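Long-range contacts in hypothetical protein TA0175 (Thermoplasma acidophilum, PDB 1L6R), which catalyses the magnesium-dependent dephosphorylation of 2-phosphoglycolate and, less efficiently, hydrolyses inorganic pyrophosphate: residues A[17-22]-A[211-216]; A[98-103]-A[124-129]; A[115-120]-A[143-148]. The protein carries 1 engineered substitution. One frame throughout, in Å; residues are numbered along the deposited sequence.

Contact 1 of 3, residues A[17-22]-A[211-216]; sequences TDRDRL and YSYGEE
Asp-18 and Tyr-213 bring their backbones within 4.4 Å (CA to CA) where two tight turns meet, type I from Asp-18 to Arg-21 and type I' from Ser-212 to Glu-215. Both belong to the HAD core domain: the first follows the nucleophile Asp-11, probably in the squiggle and flap region of these hydrolases, and the second leads into helix 215-223. No hydrogen bond joins them, and Tyr-213 carries the contact. Its CG is anti to the carbonyl carbon (chi1 -67°), which turns the ring toward Arg-19. Arg-19 lays its CG over one face of the phenol, toward the rim, 3.3 Å from Tyr-213 CZ, in a CH-pi contact, with the guanidinium plane 82° from the ring. Thr-17 O sits at the ring edge and takes a CA-H...O contact from Tyr-213 CA at 3.2 Å. At Gly-214, with its positive phi, a side chain would collide with the carbonyl oxygen of Tyr-213. Glu-216 OE1 accepts from Gly-214 N on its syn side (2.8 Å). Asp-18 forms an Asx turn: its OD1 is gripped from opposite faces of the carboxylate plane, by Asp-20 N at 2.8 Å and by Leu-22 N at 3.0 Å.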
loop_
_atom_site.group_PDB
_atom_site.type_symbol
_atom_site.label_atom_id
_atom_site.label_comp_id
_atom_site.label_asym_id
_atom_site.label_seq_id
_atom_site.Cartn_x
_atom_site.Cartn_y
_atom_site.Cartn_z
ATOM N N THR A 17 7.499 16.391 16.619
ATOM C CA THR A 17 7.003 16.940 17.872
ATOM C C THR A 17 7.602 16.302 19.116
ATOM O O THR A 17 8.136 15.190 19.064
ATOM C CB THR A 17 5.462 16.824 17.947
ATOM O OG1 THR A 17 5.074 15.440 17.923
ATOM C CG2 THR A 17 4.819 17.536 16.763
ATOM N N ASP A 18 7.529 17.013 20.235
ATOM C CA ASP A 18 8.064 16.464 21.474
ATOM C C ASP A 18 6.966 15.763 22.257
ATOM O O ASP A 18 5.868 15.555 21.738
ATOM C CB ASP A 18 8.744 17.557 22.319
ATOM C CG ASP A 18 7.789 18.633 22.814
ATOM O OD1 ASP A 18 6.559 18.410 22.866
ATOM O OD2 ASP A 18 8.294 19.716 23.183
ATOM N N ARG A 19 7.265 15.393 23.498
ATOM C CA ARG A 19 6.315 14.683 24.355
ATOM C C ARG A 19 4.992 15.405 24.558
ATOM O O ARG A 19 3.972 14.775 24.835
ATOM C CB ARG A 19 6.937 14.435 25.732
ATOM C CG ARG A 19 7.979 13.340 25.801
ATOM C CD ARG A 19 8.772 13.444 27.103
ATOM N NE ARG A 19 8.001 14.070 28.178
ATOM C CZ ARG A 19 7.034 13.473 28.870
ATOM N NH1 ARG A 19 6.703 12.218 28.613
ATOM N NH2 ARG A 19 6.392 14.137 29.823
ATOM N N ASP A 20 5.013 16.727 24.441
ATOM C CA ASP A 20 3.814 17.533 24.635
ATOM C C ASP A 20 3.184 17.998 23.327
ATOM O O ASP A 20 2.358 18.916 23.319
ATOM C CB ASP A 20 4.146 18.740 25.511
ATOM C CG ASP A 20 4.696 18.333 26.858
ATOM O OD1 ASP A 20 4.001 17.579 27.565
ATOM O OD2 ASP A 20 5.819 18.758 27.200
ATOM N N ARG A 21 3.573 17.346 22.232
ATOM C CA ARG A 21 3.082 17.642 20.885
ATOM C C ARG A 21 3.562 18.984 20.341
ATOM O O ARG A 21 3.020 19.483 19.355
ATOM C CB ARG A 21 1.544 17.587 20.825
ATOM C CG ARG A 21 0.961 16.245 21.254
ATOM C CD ARG A 21 -0.538 16.170 21.003
ATOM N NE ARG A 21 -1.074 14.838 21.278
ATOM C CZ ARG A 21 -2.371 14.540 21.287
ATOM N NH1 ARG A 21 -3.274 15.479 21.042
ATOM N NH2 ARG A 21 -2.765 13.294 21.524
ATOM N N LEU A 22 4.585 19.564 20.964
ATOM C CA LEU A 22 5.107 20.841 20.485
ATOM C C LEU A 22 6.117 20.577 19.379
ATOM O O LEU A 22 6.807 19.553 19.385
ATOM C CB LEU A 22 5.779 21.618 21.624
ATOM C CG LEU A 22 4.916 21.865 22.868
ATOM C CD1 LEU A 22 5.666 22.777 23.833
ATOM C CD2 LEU A 22 3.587 22.479 22.471
ATOM N N TYR A 211 17.766 8.720 18.645
ATOM C CA TYR A 211 16.946 9.791 19.208
ATOM C C TYR A 211 15.480 9.720 18.807
ATOM O O TYR A 211 15.114 9.001 17.887
ATOM C CB TYR A 211 17.490 11.144 18.737
ATOM C CG TYR A 211 18.945 11.388 19.076
ATOM C CD1 TYR A 211 19.308 11.893 20.325
ATOM C CD2 TYR A 211 19.952 11.092 18.163
ATOM C CE1 TYR A 211 20.645 12.091 20.654
ATOM C CE2 TYR A 211 21.304 11.286 18.486
ATOM C CZ TYR A 211 21.631 11.784 19.732
ATOM O OH TYR A 211 22.954 11.994 20.066
ATOM N N SER A 212 14.660 10.501 19.501
ATOM C CA SER A 212 13.232 10.604 19.222
ATOM C C SER A 212 12.806 12.041 19.518
ATOM O O SER A 212 13.624 12.888 19.894
ATOM C CB SER A 212 12.421 9.676 20.130
ATOM O OG SER A 212 12.844 8.334 20.023
ATOM N N TYR A 213 11.510 12.291 19.353
ATOM C CA TYR A 213 10.897 13.583 19.637
ATOM C C TYR A 213 11.463 14.767 18.863
ATOM O O TYR A 213 11.535 15.893 19.369
ATOM C CB TYR A 213 10.932 13.832 21.153
ATOM C CG TYR A 213 10.038 12.874 21.925
ATOM C CD1 TYR A 213 8.663 12.820 21.685
ATOM C CD2 TYR A 213 10.567 12.029 22.907
ATOM C CE1 TYR A 213 7.834 11.952 22.401
ATOM C CE2 TYR A 213 9.745 11.154 23.630
ATOM C CZ TYR A 213 8.380 11.122 23.370
ATOM O OH TYR A 213 7.563 10.258 24.074
ATOM N N GLY A 214 11.845 14.498 17.622
ATOM C CA GLY A 214 12.377 15.533 16.760
ATOM C C GLY A 214 13.879 15.499 16.617
ATOM O O GLY A 214 14.418 15.964 15.618
ATOM N N GLU A 215 14.558 14.936 17.611
ATOM C CA GLU A 215 16.012 14.875 17.565
ATOM C C GLU A 215 16.532 13.833 16.589
ATOM O O GLU A 215 17.722 13.812 16.274
ATOM C CB GLU A 215 16.578 14.653 18.974
ATOM C CG GLU A 215 16.314 15.855 19.870
ATOM C CD GLU A 215 17.174 15.903 21.112
ATOM O OE1 GLU A 215 16.992 16.854 21.902
ATOM O OE2 GLU A 215 18.026 15.007 21.294
ATOM N N GLU A 216 15.648 12.979 16.082
ATOM C CA GLU A 216 16.081 11.980 15.113
ATOM C C GLU A 216 16.291 12.615 13.738
ATOM O O GLU A 216 17.051 12.099 12.923
ATOM C CB GLU A 216 15.052 10.837 14.980
ATOM C CG GLU A 216 13.734 11.198 14.290
ATOM C CD GLU A 216 12.661 11.611 15.270
ATOM O OE1 GLU A 216 12.980 12.328 16.237
ATOM O OE2 GLU A 216 11.484 11.220 15.059
#

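Contact 2 of 3, residues A[98-103]-A[124-129]; sequences KRTSMR and VDYVRK
Arg-99 and Tyr-126 meet at the outer end of the cap domain, a small alpha/beta unit of this HAD hydrolase, where the loop after helix 87-96 runs past helix 124-132. The polar part of the contact is concentrated on one phenol oxygen. Arg-99 NH1 points its N-H almost straight at Tyr-126 OH (166°), and the 2.4 Å separation is so short that the exact placement of the two groups is doubtful. Arg-99 NH2 adds a weak bond to the same Tyr-126 OH at 3.1 Å; the oxygen lies at the edge of the guanidinium, near its plane. The two side chains run about at right angles, with their flat groups 71° apart. Tyr-126 CG lies anti to the backbone N (chi1 175°), which carries the ring out from the helix toward the loop. A phenylalanine in its place would probably leave the Arg-99 guanidinium without its phenol acceptor and freer to swing, with a long, weak ion pair to Glu-130 remaining.

Within the loop, Thr-100 OG1 accepts from Met-102 N (3.1 Å) in an ST turn and is hydrogen-bonded to Met-96 O, so the hydroxyl is engaged in tying the loop to the end of helix 87-96. The same threonine makes van der Waals contacts with the helix. Thr-100 CG2 approaches the edge of the phenol, 4.0 Å from Tyr-126 CD2, while on the other branch Thr-100 OG1 lies 4.1 Å from Val-127 CG2. The two valine methyls thus meet different loop residues, for Met-102, its chain extended, brings its sulfur to the CG1 methyl of Val-127 in an apolar contact: Met-102 SD rests 3.9 Å from Val-127 CG1.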
loop_
_atom_site.group_PDB
_atom_site.type_symbol
_atom_site.label_atom_id
_atom_site.label_comp_id
_atom_site.label_asym_id
_atom_site.label_seq_id
_atom_site.Cartn_x
_atom_site.Cartn_y
_atom_site.Cartn_z
ATOM N N LYS A 98 -25.302 8.912 16.102
ATOM C CA LYS A 98 -26.633 8.767 16.676
ATOM C C LYS A 98 -26.762 7.524 17.552
ATOM O O LYS A 98 -27.643 7.458 18.411
ATOM C CB LYS A 98 -27.688 8.720 15.565
ATOM C CG LYS A 98 -27.793 10.002 14.756
ATOM C CD LYS A 98 -28.762 9.832 13.590
ATOM C CE LYS A 98 -28.853 11.100 12.755
ATOM N NZ LYS A 98 -29.720 10.918 11.552
ATOM N N ARG A 99 -25.891 6.540 17.352
ATOM C CA ARG A 99 -25.974 5.318 18.143
ATOM C C ARG A 99 -24.673 4.841 18.780
ATOM O O ARG A 99 -24.587 3.707 19.255
ATOM C CB ARG A 99 -26.583 4.200 17.297
ATOM C CG ARG A 99 -25.919 3.993 15.954
ATOM C CD ARG A 99 -26.948 3.536 14.931
ATOM N NE ARG A 99 -26.332 3.119 13.676
ATOM C CZ ARG A 99 -25.547 2.056 13.559
ATOM N NH1 ARG A 99 -25.289 1.312 14.624
ATOM N NH2 ARG A 99 -25.025 1.734 12.384
ATOM N N THR A 100 -23.662 5.705 18.778
ATOM C CA THR A 100 -22.376 5.390 19.398
ATOM C C THR A 100 -21.787 6.682 19.938
ATOM O O THR A 100 -22.383 7.747 19.810
ATOM C CB THR A 100 -21.358 4.792 18.407
ATOM O OG1 THR A 100 -20.925 5.805 17.492
ATOM C CG2 THR A 100 -21.964 3.633 17.641
ATOM N N SER A 101 -20.606 6.577 20.534
ATOM C CA SER A 101 -19.925 7.733 21.095
ATOM C C SER A 101 -19.105 8.479 20.039
ATOM O O SER A 101 -18.458 9.476 20.358
ATOM C CB SER A 101 -18.998 7.285 22.220
ATOM O OG SER A 101 -17.988 6.436 21.708
ATOM N N MET A 102 -19.134 7.999 18.797
ATOM C CA MET A 102 -18.375 8.645 17.722
ATOM C C MET A 102 -18.855 10.085 17.598
ATOM O O MET A 102 -20.059 10.345 17.510
ATOM C CB MET A 102 -18.593 7.905 16.409
ATOM C CG MET A 102 -17.596 8.265 15.326
ATOM S SD MET A 102 -18.049 7.526 13.749
ATOM C CE MET A 102 -16.556 7.885 12.792
ATOM N N ARG A 103 -17.923 11.028 17.573
ATOM C CA ARG A 103 -18.306 12.428 17.515
ATOM C C ARG A 103 -17.344 13.296 16.721
ATOM O O ARG A 103 -16.150 12.996 16.608
ATOM C CB ARG A 103 -18.441 12.972 18.939
ATOM C CG ARG A 103 -17.269 12.624 19.844
ATOM C CD ARG A 103 -17.582 12.963 21.302
ATOM N NE ARG A 103 -16.442 12.742 22.190
ATOM C CZ ARG A 103 -16.021 11.548 22.596
ATOM N NH1 ARG A 103 -16.641 10.444 22.202
ATOM N NH2 ARG A 103 -14.973 11.460 23.404
ATOM N N VAL A 124 -14.813 1.418 19.365
ATOM C CA VAL A 124 -13.884 1.302 18.244
ATOM C C VAL A 124 -14.091 0.095 17.333
ATOM O O VAL A 124 -14.149 0.236 16.107
ATOM C CB VAL A 124 -12.402 1.305 18.731
ATOM C CG1 VAL A 124 -11.468 0.965 17.582
ATOM C CG2 VAL A 124 -12.044 2.677 19.287
ATOM N N ASP A 125 -14.210 -1.093 17.916
ATOM C CA ASP A 125 -14.364 -2.290 17.097
ATOM C C ASP A 125 -15.622 -2.252 16.239
ATOM O O ASP A 125 -15.585 -2.583 15.052
ATOM C CB ASP A 125 -14.359 -3.552 17.969
ATOM C CG ASP A 125 -13.018 -3.792 18.643
ATOM O OD1 ASP A 125 -11.998 -3.257 18.159
ATOM O OD2 ASP A 125 -12.979 -4.531 19.651
ATOM N N TYR A 126 -16.731 -1.834 16.827
ATOM C CA TYR A 126 -17.972 -1.770 16.068
ATOM C C TYR A 126 -17.901 -0.747 14.936
ATOM O O TYR A 126 -18.278 -1.034 13.794
ATOM C CB TYR A 126 -19.139 -1.417 16.981
ATOM C CG TYR A 126 -20.427 -1.221 16.221
ATOM C CD1 TYR A 126 -21.084 -2.302 15.635
ATOM C CD2 TYR A 126 -20.981 0.048 16.072
ATOM C CE1 TYR A 126 -22.264 -2.124 14.918
ATOM C CE2 TYR A 126 -22.163 0.240 15.358
ATOM C CZ TYR A 126 -22.796 -0.853 14.784
ATOM O OH TYR A 126 -23.966 -0.674 14.081
ATOM N N VAL A 127 -17.427 0.453 15.251
ATOM C CA VAL A 127 -17.340 1.487 14.235
ATOM C C VAL A 127 -16.360 1.114 13.126
ATOM O O VAL A 127 -16.605 1.419 11.956
ATOM C CB VAL A 127 -16.977 2.846 14.860
ATOM C CG1 VAL A 127 -16.661 3.853 13.767
ATOM C CG2 VAL A 127 -18.143 3.353 15.712
ATOM N N ARG A 128 -15.266 0.439 13.467
ATOM C CA ARG A 128 -14.325 0.039 12.433
ATOM C C ARG A 128 -15.004 -0.940 11.475
ATOM O O ARG A 128 -14.856 -0.836 10.262
ATOM C CB ARG A 128 -13.066 -0.600 13.033
ATOM C CG ARG A 128 -12.143 -1.187 11.961
ATOM C CD ARG A 128 -10.777 -1.572 12.499
ATOM N NE ARG A 128 -9.918 -0.404 12.683
ATOM C CZ ARG A 128 -9.293 -0.108 13.817
ATOM N NH1 ARG A 128 -9.436 -0.894 14.876
ATOM N NH2 ARG A 128 -8.514 0.961 13.890
ATOM N N LYS A 129 -15.758 -1.889 12.028
ATOM C CA LYS A 129 -16.457 -2.864 11.199
ATOM C C LYS A 129 -17.432 -2.149 10.268
ATOM O O LYS A 129 -17.482 -2.430 9.071
ATOM C CB LYS A 129 -17.211 -3.869 12.077
ATOM C CG LYS A 129 -16.315 -4.850 12.825
ATOM C CD LYS A 129 -17.146 -5.818 13.657
ATOM C CE LYS A 129 -16.270 -6.819 14.395
ATOM N NZ LYS A 129 -17.081 -7.790 15.182
#

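Contact 3 of 3, residues A[115-120]-A[143-148]; sequences TGFDID and YSWHLM
Phe-117 spreads one face of its ring beneath the CB of Trp-145, which sits over the ring centre, with Phe-117 CZ 3.4 Å from Trp-145 CB. Phe-117 CG lies between its own backbone N and carbonyl carbon (chi1 66°), which folds the ring toward the neighbouring strand. The indole is only slightly tilted from the phenyl, at 21°, but displaced so far that little stacking remains; CG2 of Ile-119 lies over one indole face in a CH-pi contact, 3.5 Å from Trp-145 NE1. A water accepts from that NE1 and donates to Ile-119 O. The strands pair antiparallel, hydrogen-bonded at Thr-115 with Leu-147 and Phe-117 with Trp-145, non-hydrogen-bonded at Gly-116 with His-146. Trp-145 O is gripped by Phe-117 N at 3.1 Å and by Ser-144 OG at 2.8 Å, from opposite faces of its carbonyl plane. Helices 87-96 and 124-132 cover the face bearing Phe-117, Trp-145 and Leu-147. On the other, His-146 NE2 makes a weak hydrogen bond to Gly-46 O, with a bound calcium ion about 4 Å from the side chain. The arrangement is typical of a HAD cap domain: an antiparallel sheet with helices on one face and the other turned toward the active site.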
loop_
_atom_site.group_PDB
_atom_site.type_symbol
_atom_site.label_atom_id
_atom_site.label_comp_id
_atom_site.label_asym_id
_atom_site.label_seq_id
_atom_site.Cartn_x
_atom_site.Cartn_y
_atom_site.Cartn_z
ATOM N N THR A 115 -12.870 12.693 7.377
ATOM C CA THR A 115 -13.528 13.179 8.579
ATOM C C THR A 115 -12.785 12.750 9.839
ATOM O O THR A 115 -12.499 11.568 10.026
ATOM C CB THR A 115 -14.965 12.629 8.639
ATOM O OG1 THR A 115 -15.642 12.968 7.425
ATOM C CG2 THR A 115 -15.733 13.203 9.813
ATOM N N GLY A 116 -12.471 13.715 10.696
ATOM C CA GLY A 116 -11.811 13.388 11.952
ATOM C C GLY A 116 -12.881 13.117 13.005
ATOM O O GLY A 116 -14.035 13.527 12.866
ATOM N N PHE A 117 -12.521 12.418 14.074
ATOM C CA PHE A 117 -13.508 12.146 15.110
ATOM C C PHE A 117 -12.879 11.698 16.412
ATOM O O PHE A 117 -11.696 11.342 16.454
ATOM C CB PHE A 117 -14.530 11.073 14.636
ATOM C CG PHE A 117 -13.950 9.684 14.424
ATOM C CD1 PHE A 117 -13.383 9.320 13.205
ATOM C CD2 PHE A 117 -14.031 8.724 15.438
ATOM C CE1 PHE A 117 -12.910 8.018 12.987
ATOM C CE2 PHE A 117 -13.565 7.421 15.238
ATOM C CZ PHE A 117 -13.005 7.060 14.016
ATOM N N ASP A 118 -13.682 11.749 17.471
ATOM C CA ASP A 118 -13.295 11.265 18.789
ATOM C C ASP A 118 -14.248 10.091 19.003
ATOM O O ASP A 118 -15.336 10.059 18.426
ATOM C CB ASP A 118 -13.543 12.301 19.892
ATOM C CG ASP A 118 -12.546 13.448 19.871
ATOM O OD1 ASP A 118 -11.446 13.284 19.296
ATOM O OD2 ASP A 118 -12.863 14.512 20.455
ATOM N N ILE A 119 -13.856 9.138 19.837
ATOM C CA ILE A 119 -14.701 7.972 20.092
ATOM C C ILE A 119 -14.258 7.286 21.378
ATOM O O ILE A 119 -13.076 7.311 21.726
ATOM C CB ILE A 119 -14.596 6.972 18.910
ATOM C CG1 ILE A 119 -15.645 5.864 19.041
ATOM C CG2 ILE A 119 -13.178 6.375 18.847
ATOM C CD1 ILE A 119 -15.741 4.997 17.812
ATOM N N ASP A 120 -15.211 6.704 22.102
ATOM C CA ASP A 120 -14.879 5.972 23.327
ATOM C C ASP A 120 -14.223 4.668 22.875
ATOM O O ASP A 120 -14.648 4.066 21.898
ATOM C CB ASP A 120 -16.140 5.635 24.125
ATOM C CG ASP A 120 -16.846 6.861 24.668
ATOM O OD1 ASP A 120 -16.267 7.968 24.641
ATOM O OD2 ASP A 120 -17.995 6.707 25.140
ATOM N N TYR A 143 -3.943 14.339 16.756
ATOM C CA TYR A 143 -4.966 14.782 17.699
ATOM C C TYR A 143 -6.256 13.996 17.723
ATOM O O TYR A 143 -7.068 14.193 18.627
ATOM C CB TYR A 143 -5.354 16.232 17.406
ATOM C CG TYR A 143 -4.322 17.219 17.845
ATOM C CD1 TYR A 143 -3.200 17.476 17.059
ATOM C CD2 TYR A 143 -4.409 17.822 19.094
ATOM C CE1 TYR A 143 -2.182 18.307 17.518
ATOM C CE2 TYR A 143 -3.395 18.651 19.564
ATOM C CZ TYR A 143 -2.291 18.882 18.772
ATOM O OH TYR A 143 -1.286 19.692 19.243
ATOM N N SER A 144 -6.457 13.107 16.763
ATOM C CA SER A 144 -7.749 12.434 16.706
ATOM C C SER A 144 -7.726 11.176 15.878
ATOM O O SER A 144 -6.697 10.786 15.319
ATOM C CB SER A 144 -8.760 13.383 16.037
ATOM O OG SER A 144 -8.488 13.491 14.629
ATOM N N TRP A 145 -8.899 10.552 15.810
ATOM C CA TRP A 145 -9.095 9.420 14.928
ATOM C C TRP A 145 -9.402 10.050 13.569
ATOM O O TRP A 145 -9.766 11.238 13.473
ATOM C CB TRP A 145 -10.294 8.575 15.347
ATOM C CG TRP A 145 -10.033 7.749 16.543
ATOM C CD1 TRP A 145 -10.095 8.150 17.846
ATOM C CD2 TRP A 145 -9.656 6.369 16.558
ATOM N NE1 TRP A 145 -9.784 7.095 18.674
ATOM C CE2 TRP A 145 -9.511 5.993 17.912
ATOM C CE3 TRP A 145 -9.425 5.412 15.559
ATOM C CZ2 TRP A 145 -9.144 4.694 18.299
ATOM C CZ3 TRP A 145 -9.059 4.115 15.945
ATOM C CH2 TRP A 145 -8.926 3.775 17.308
ATOM N N HIS A 146 -9.275 9.232 12.536
ATOM C CA HIS A 146 -9.502 9.654 11.171
ATOM C C HIS A 146 -10.308 8.604 10.456
ATOM O O HIS A 146 -9.993 7.422 10.545
ATOM C CB HIS A 146 -8.166 9.825 10.455
ATOM C CG HIS A 146 -7.329 10.912 11.034
ATOM N ND1 HIS A 146 -6.473 10.726 12.100
ATOM C CD2 HIS A 146 -7.297 12.231 10.744
ATOM C CE1 HIS A 146 -5.954 11.895 12.441
ATOM N NE2 HIS A 146 -6.436 12.821 11.633
ATOM N N LEU A 147 -11.363 9.052 9.779
ATOM C CA LEU A 147 -12.218 8.186 8.975
ATOM C C LEU A 147 -11.806 8.558 7.554
ATOM O O LEU A 147 -12.116 9.648 7.058
ATOM C CB LEU A 147 -13.690 8.500 9.217
ATOM C CG LEU A 147 -14.678 7.724 8.339
ATOM C CD1 LEU A 147 -14.618 6.227 8.636
ATOM C CD2 LEU A 147 -16.085 8.269 8.580
ATOM N N MET A 148 -11.098 7.630 6.921
ATOM C CA MET A 148 -10.534 7.828 5.601
ATOM C C MET A 148 -11.126 6.923 4.547
ATOM O O MET A 148 -11.630 5.841 4.851
ATOM C CB MET A 148 -9.033 7.525 5.640
ATOM C CG MET A 148 -8.256 8.171 6.769
ATOM S SD MET A 148 -8.306 9.961 6.698
ATOM C CE MET A 148 -7.784 10.227 5.005
HETATM O O HOH W 1 -9.577 15.271 18.946
HETATM O O HOH W 2 -10.363 6.510 21.525
#

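How the contacts relate
The three contacts illustrate how a two-domain hydrolase is held together by segments far apart in sequence. Contact 1 joins distant parts of the core domain, and the chain between its segments includes the whole of contacts 2 and 3, both in the cap. Those two have centres about 10 Å apart and alternate along the chain: loop 98-103, strand 115-117, helix 124-132, strand 144-149. They share a hydrophobic layer in which Met-102 packs on Phe-117, and Arg-103 N probably bonds Asp-118 O. Contact 1 lies about 22 Å, centre to centre, from contact 3, yet Arg-21 makes a cation-pi interaction with Tyr-143, so core and cap touch there. Contact 2 lies farther out, away from the annotated sites.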